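Local coordinates for protein Myo-inositol 2-dehydrogenase (Lactobacillus plantarum WCFS1, PDB 3CEA) that probably catalyses the NAD-dependent oxidation of myo-inositol at its 2-hydroxyl, as a member of the Gfo/Idh/MocA oxidoreductase family, at residues 205-211 against 223-229; 248-253 against 265-269. One frame throughout, in Å; residues are numbered along the deposited sequence.

Contacts 1 and 2 both belong to the large mixed sheet that follows the NAD-binding Rossmann domain, but they lie toward its two ends. Contact 2 sits where strands 251-258 and 262-265 form one margin; contact 1 joins the neighbouring strands 202-210 and 225-232 toward the opposite side, one strand in from the edge, and strands 153-163 and 237-243 run between the two sites. Their centres are 19 Å apart and their nearest atoms about 10 Å, so they do not touch. Both reach the second subunit of the tetramer. Contact 2 is also near the cofactor, the side chain of Val252 lying about 9 Å from the bound NAD.

Contact 1: residues 205-211 against 223-229; sequences AYGLTSN and FETGVAQ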
loop_
_atom_site.group_PDB
_atom_site.type_symbol
_atom_site.label_atom_id
_atom_site.label_comp_id
_atom_site.label_asym_id
_atom_site.label_seq_id
_atom_site.Cartn_x
_atom_site.Cartn_y
_atom_site.Cartn_z
ATOM N N ALA A 205 -26.272 -8.289 21.396
ATOM C CA ALA A 205 -25.273 -7.227 21.368
ATOM C C ALA A 205 -24.476 -7.134 22.663
ATOM O O ALA A 205 -25.029 -7.216 23.766
ATOM C CB ALA A 205 -25.927 -5.887 21.059
ATOM N N TYR A 206 -23.167 -6.967 22.503
ATOM C CA TYR A 206 -22.263 -6.681 23.602
ATOM C C TYR A 206 -21.561 -5.379 23.284
ATOM O O TYR A 206 -20.859 -5.280 22.274
ATOM C CB TYR A 206 -21.244 -7.805 23.768
ATOM C CG TYR A 206 -20.240 -7.609 24.892
ATOM C CD1 TYR A 206 -20.655 -7.280 26.184
ATOM C CD2 TYR A 206 -18.875 -7.784 24.666
ATOM C CE1 TYR A 206 -19.733 -7.108 27.214
ATOM C CE2 TYR A 206 -17.947 -7.632 25.690
ATOM C CZ TYR A 206 -18.381 -7.291 26.960
ATOM O OH TYR A 206 -17.464 -7.129 27.973
ATOM N N GLY A 207 -21.769 -4.380 24.135
ATOM C CA GLY A 207 -21.175 -3.065 23.938
ATOM C C GLY A 207 -20.271 -2.655 25.082
ATOM O O GLY A 207 -20.550 -2.953 26.242
ATOM N N LEU A 208 -19.176 -1.982 24.743
ATOM C CA LEU A 208 -18.255 -1.430 25.733
ATOM C C LEU A 208 -17.862 -0.016 25.335
ATOM O O LEU A 208 -17.670 0.273 24.152
ATOM C CB LEU A 208 -17.010 -2.312 25.876
ATOM C CG LEU A 208 -17.186 -3.681 26.543
ATOM C CD1 LEU A 208 -16.002 -4.587 26.241
ATOM C CD2 LEU A 208 -17.384 -3.539 28.047
ATOM N N THR A 209 -17.757 0.864 26.326
ATOM C CA THR A 209 -17.438 2.265 26.076
ATOM C C THR A 209 -16.121 2.677 26.715
ATOM O O THR A 209 -15.650 2.033 27.655
ATOM C CB THR A 209 -18.555 3.209 26.564
ATOM O OG1 THR A 209 -18.864 2.928 27.934
ATOM C CG2 THR A 209 -19.811 3.054 25.708
ATOM N N SER A 210 -15.538 3.756 26.195
ATOM C CA SER A 210 -14.261 4.270 26.677
ATOM C C SER A 210 -14.231 5.785 26.659
ATOM O O SER A 210 -14.721 6.415 25.716
ATOM C CB SER A 210 -13.114 3.744 25.816
ATOM O OG SER A 210 -11.860 4.195 26.301
ATOM N N ASN A 211 -13.649 6.356 27.710
ATOM C CA ASN A 211 -13.346 7.781 27.770
ATOM C C ASN A 211 -11.863 8.033 28.037
ATOM O O ASN A 211 -11.483 9.113 28.497
ATOM C CB ASN A 211 -14.204 8.471 28.832
ATOM C CG ASN A 211 -15.469 9.082 28.259
ATOM O OD1 ASN A 211 -15.481 9.588 27.133
ATOM N ND2 ASN A 211 -16.542 9.056 29.044
ATOM N N PHE A 223 -19.429 9.236 25.529
ATOM C CA PHE A 223 -18.273 8.340 25.528
ATOM C C PHE A 223 -17.478 8.488 24.238
ATOM O O PHE A 223 -18.050 8.462 23.145
ATOM C CB PHE A 223 -18.708 6.882 25.706
ATOM C CG PHE A 223 -19.336 6.595 27.039
ATOM C CD1 PHE A 223 -18.547 6.465 28.183
ATOM C CD2 PHE A 223 -20.717 6.448 27.153
ATOM C CE1 PHE A 223 -19.127 6.200 29.425
ATOM C CE2 PHE A 223 -21.307 6.180 28.387
ATOM C CZ PHE A 223 -20.509 6.057 29.527
ATOM N N GLU A 224 -16.162 8.634 24.373
ATOM C CA GLU A 224 -15.277 8.815 23.221
ATOM C C GLU A 224 -15.316 7.626 22.257
ATOM O O GLU A 224 -15.439 7.811 21.044
ATOM C CB GLU A 224 -13.841 9.095 23.681
ATOM C CG GLU A 224 -12.906 9.589 22.576
ATOM C CD GLU A 224 -12.327 8.459 21.744
ATOM O OE1 GLU A 224 -11.866 7.466 22.337
ATOM O OE2 GLU A 224 -12.335 8.556 20.499
ATOM N N THR A 225 -15.209 6.417 22.800
ATOM C CA THR A 225 -15.171 5.205 21.985
ATOM C C THR A 225 -16.284 4.242 22.374
ATOM O O THR A 225 -16.623 4.108 23.548
ATOM C CB THR A 225 -13.784 4.503 22.072
ATOM O OG1 THR A 225 -12.778 5.369 21.534
ATOM C CG2 THR A 225 -13.760 3.193 21.280
ATOM N N GLY A 226 -16.858 3.589 21.371
ATOM C CA GLY A 226 -17.834 2.536 21.588
ATOM C C GLY A 226 -17.494 1.338 20.731
ATOM O O GLY A 226 -17.442 1.441 19.505
ATOM N N VAL A 227 -17.249 0.202 21.376
ATOM C CA VAL A 227 -16.994 -1.044 20.665
ATOM C C VAL A 227 -18.151 -2.001 20.917
ATOM O O VAL A 227 -18.507 -2.266 22.067
ATOM C CB VAL A 227 -15.653 -1.702 21.088
ATOM C CG1 VAL A 227 -15.333 -2.900 20.201
ATOM C CG2 VAL A 227 -14.507 -0.694 21.033
ATOM N N ALA A 228 -18.740 -2.505 19.836
ATOM C CA ALA A 228 -19.837 -3.466 19.930
ATOM C C ALA A 228 -19.542 -4.747 19.161
ATOM O O ALA A 228 -19.006 -4.702 18.055
ATOM C CB ALA A 228 -21.131 -2.848 19.435
ATOM N N GLN A 229 -19.888 -5.883 19.761
ATOM C CA GLN A 229 -19.897 -7.157 19.057
ATOM C C GLN A 229 -21.340 -7.634 18.927
ATOM O O GLN A 229 -22.138 -7.455 19.851
ATOM C CB GLN A 229 -19.037 -8.199 19.771
ATOM C CG GLN A 229 -18.789 -9.464 18.947
ATOM C CD GLN A 229 -17.709 -10.349 19.529
ATOM O OE1 GLN A 229 -16.567 -9.923 19.695
ATOM N NE2 GLN A 229 -18.061 -11.593 19.830
HETATM O O HOH W 1 -11.358 6.663 24.746
#
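Thr209 lies over one face of the Phe223 ring at the end of two antiparallel strands. Phe223 CB lies 3.8 Å from Thr209 CB; Phe223 CG is still closer to that carbon, at 3.5 Å, in a CH-pi contact. Further out, Thr209 OG1 hangs above the ring centre, 3.6 Å from Phe223 CE1 and 3.9 Å from CZ, with CE2 also beneath it. On the other branch Phe223 CD2 touches Thr209 CG2, while CD1 is 3.4 Å from Asn211 ND2, the amide and ring planes being only 24° apart; ND2 bonds to Glu222 O. The hydroxyl gets there because OG1 sits between the backbone N and the carbonyl carbon (chi1 53°). Replacing the ring with an alanine would probably strip the CH-pi cover from Thr209 and the flank of the Asn211 amide, opening a gap beside Gln333 and Asn337 of helix 319-338. Asn211 OD1 accepts the Glu224 N-H at 3.0 Å, from above the carbonyl plane.

Glu224 and Thr225 both face Ser210, a classic beta bulge, where two backbone bonds join Ser210 and Thr225; the same pairing continues at Leu208 with Val227 and Tyr206 with Gln229. A water bridges the bulge, donating to Ser210 OG at 3.0 Å and to Glu224 OE1. Tyr206 and Gln229 lie on the face that meets the second subunit, where Tyr206 OH bonds to Gln204 of that chain. The chemistry is thus divided: Thr209, Ala228 and Phe223 pack on helices; Glu224, Ser210 OG, the water and the Asn211 amide hold the bulge; Tyr206 OH and the Gln229 amide serve the interface.

Contact 2: residues 248-253 against 265-269; sequences HGNQVE and IGEHP
His248 turns the edge of its imidazole to the Pro269 ring, CD2 lying 3.7 Å from Pro269 CG. The same edge is shared with the Gln251 amide: His248 NE2 donates, almost in its ring plane, to Gln251 OE1 at 2.8 Å. Two aromatic rings from other chains, Trp262 of the second subunit and Phe277 of the third, also meet the imidazole edge-to-face. Pro269 in turn comes up to Gln251 OE1 with CD, 3.3 Å away, the two side chains crossing at about a right angle, and Pro269 CB rests 3.1 Å from Asn250 O.

At its other end the amide is a donor twice over. Gln251 NE2 bonds to Glu267 O at 2.8 Å, nearly straight at 163° and in the plane of the amide, though it approaches from above the plane of that carbonyl. It also reaches Glu253 OE1 at 2.9 Å, above the carboxylate plane. A bend at chi2 (76°) swings the amide over to these partners, and with OE1 held by His248 it can hardly flip.

The contact lies at the open end of the hairpin of strands 251-258 and 262-265, away from its turn, at the margin of the mixed sheet, which continues across the interface where Ile265 pairs antiparallel with a strand of the fourth subunit. Just past Ile265 the chain turns at Gly266, whose positive phi (64°) suits glycine and where any CB would run into Val252 O. A water joins the segments here, accepting from Val252 N and donating to Gly266 O at 2.6 Å. Glu253 is further engaged by Arg157 and by Arg264 of the second subunit, while Arg264 of its own chain forms a salt bridge with Glu267.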
loop_
_atom_site.group_PDB
_atom_site.type_symbol
_atom_site.label_atom_id
_atom_site.label_comp_id
_atom_site.label_asym_id
_atom_site.label_seq_id
_atom_site.Cartn_x
_atom_site.Cartn_y
_atom_site.Cartn_z
ATOM N N HIS A 248 -4.655 10.537 12.567
ATOM C CA HIS A 248 -4.379 10.589 11.126
ATOM C C HIS A 248 -5.450 11.285 10.283
ATOM O O HIS A 248 -5.133 11.963 9.304
ATOM C CB HIS A 248 -4.065 9.191 10.573
ATOM C CG HIS A 248 -5.217 8.235 10.622
ATOM N ND1 HIS A 248 -5.723 7.735 11.803
ATOM C CD2 HIS A 248 -5.939 7.660 9.630
ATOM C CE1 HIS A 248 -6.719 6.908 11.537
ATOM N NE2 HIS A 248 -6.869 6.842 10.226
ATOM N N GLY A 249 -6.711 11.113 10.667
ATOM C CA GLY A 249 -7.833 11.706 9.946
ATOM C C GLY A 249 -9.141 11.019 10.276
ATOM O O GLY A 249 -9.314 10.485 11.374
ATOM N N ASN A 250 -10.068 11.048 9.324
ATOM C CA ASN A 250 -11.342 10.353 9.453
ATOM C C ASN A 250 -11.197 8.927 8.940
ATOM O O ASN A 250 -10.921 8.717 7.759
ATOM C CB ASN A 250 -12.437 11.103 8.684
ATOM C CG ASN A 250 -13.772 10.370 8.677
ATOM O OD1 ASN A 250 -14.375 10.178 7.622
ATOM N ND2 ASN A 250 -14.244 9.967 9.855
ATOM N N GLN A 251 -11.364 7.953 9.833
ATOM C CA GLN A 251 -11.294 6.542 9.461
ATOM C C GLN A 251 -12.691 5.972 9.288
ATOM O O GLN A 251 -13.479 5.949 10.237
ATOM C CB GLN A 251 -10.523 5.737 10.515
ATOM C CG GLN A 251 -10.318 4.252 10.171
ATOM C CD GLN A 251 -9.229 4.015 9.130
ATOM O OE1 GLN A 251 -8.403 4.891 8.857
ATOM N NE2 GLN A 251 -9.223 2.819 8.545
ATOM N N VAL A 252 -12.995 5.530 8.068
ATOM C CA VAL A 252 -14.263 4.878 7.764
ATOM C C VAL A 252 -13.967 3.611 6.969
ATOM O O VAL A 252 -13.592 3.656 5.792
ATOM C CB VAL A 252 -15.263 5.806 7.021
ATOM C CG1 VAL A 252 -16.532 5.046 6.677
ATOM C CG2 VAL A 252 -15.618 7.017 7.874
ATOM N N GLU A 253 -14.149 2.480 7.636
ATOM C CA GLU A 253 -13.608 1.217 7.182
ATOM C C GLU A 253 -14.654 0.123 7.342
ATOM O O GLU A 253 -15.321 0.037 8.377
ATOM C CB GLU A 253 -12.361 0.898 8.012
ATOM C CG GLU A 253 -11.487 -0.243 7.514
ATOM C CD GLU A 253 -10.365 -0.583 8.497
ATOM O OE1 GLU A 253 -10.100 0.223 9.422
ATOM O OE2 GLU A 253 -9.748 -1.659 8.346
ATOM N N ILE A 265 -12.942 -2.091 2.721
ATOM C CA ILE A 265 -13.327 -0.835 2.106
ATOM C C ILE A 265 -12.779 0.280 2.982
ATOM O O ILE A 265 -13.097 0.356 4.168
ATOM C CB ILE A 265 -14.866 -0.730 1.964
ATOM C CG1 ILE A 265 -15.407 -1.941 1.195
ATOM C CG2 ILE A 265 -15.255 0.562 1.250
ATOM C CD1 ILE A 265 -16.740 -2.459 1.705
ATOM N N GLY A 266 -11.937 1.125 2.394
ATOM C CA GLY A 266 -11.322 2.232 3.115
ATOM C C GLY A 266 -10.411 1.775 4.240
ATOM O O GLY A 266 -10.528 2.248 5.371
ATOM N N GLU A 267 -9.509 0.847 3.930
ATOM C CA GLU A 267 -8.520 0.379 4.895
ATOM C C GLU A 267 -7.699 1.564 5.402
ATOM O O GLU A 267 -7.486 1.715 6.608
ATOM C CB GLU A 267 -7.619 -0.673 4.255
ATOM C CG GLU A 267 -6.904 -1.577 5.241
ATOM C CD GLU A 267 -6.418 -2.868 4.607
ATOM O OE1 GLU A 267 -6.557 -3.036 3.376
ATOM O OE2 GLU A 267 -5.894 -3.724 5.347
ATOM N N HIS A 268 -7.253 2.399 4.463
ATOM C CA HIS A 268 -6.643 3.693 4.762
ATOM C C HIS A 268 -7.494 4.796 4.130
ATOM O O HIS A 268 -7.970 4.638 2.999
ATOM C CB HIS A 268 -5.210 3.767 4.221
ATOM C CG HIS A 268 -4.300 2.697 4.744
ATOM N ND1 HIS A 268 -3.195 2.258 4.047
ATOM C CD2 HIS A 268 -4.331 1.973 5.889
ATOM C CE1 HIS A 268 -2.581 1.317 4.741
ATOM N NE2 HIS A 268 -3.252 1.123 5.862
ATOM N N PRO A 269 -7.688 5.921 4.845
ATOM C CA PRO A 269 -8.546 6.975 4.311
ATOM C C PRO A 269 -7.776 7.946 3.410
ATOM O O PRO A 269 -7.698 9.140 3.706
ATOM C CB PRO A 269 -9.039 7.679 5.574
ATOM C CG PRO A 269 -7.928 7.494 6.573
ATOM C CD PRO A 269 -7.125 6.284 6.161
HETATM O O HOH W 2 -10.742 4.657 6.332
#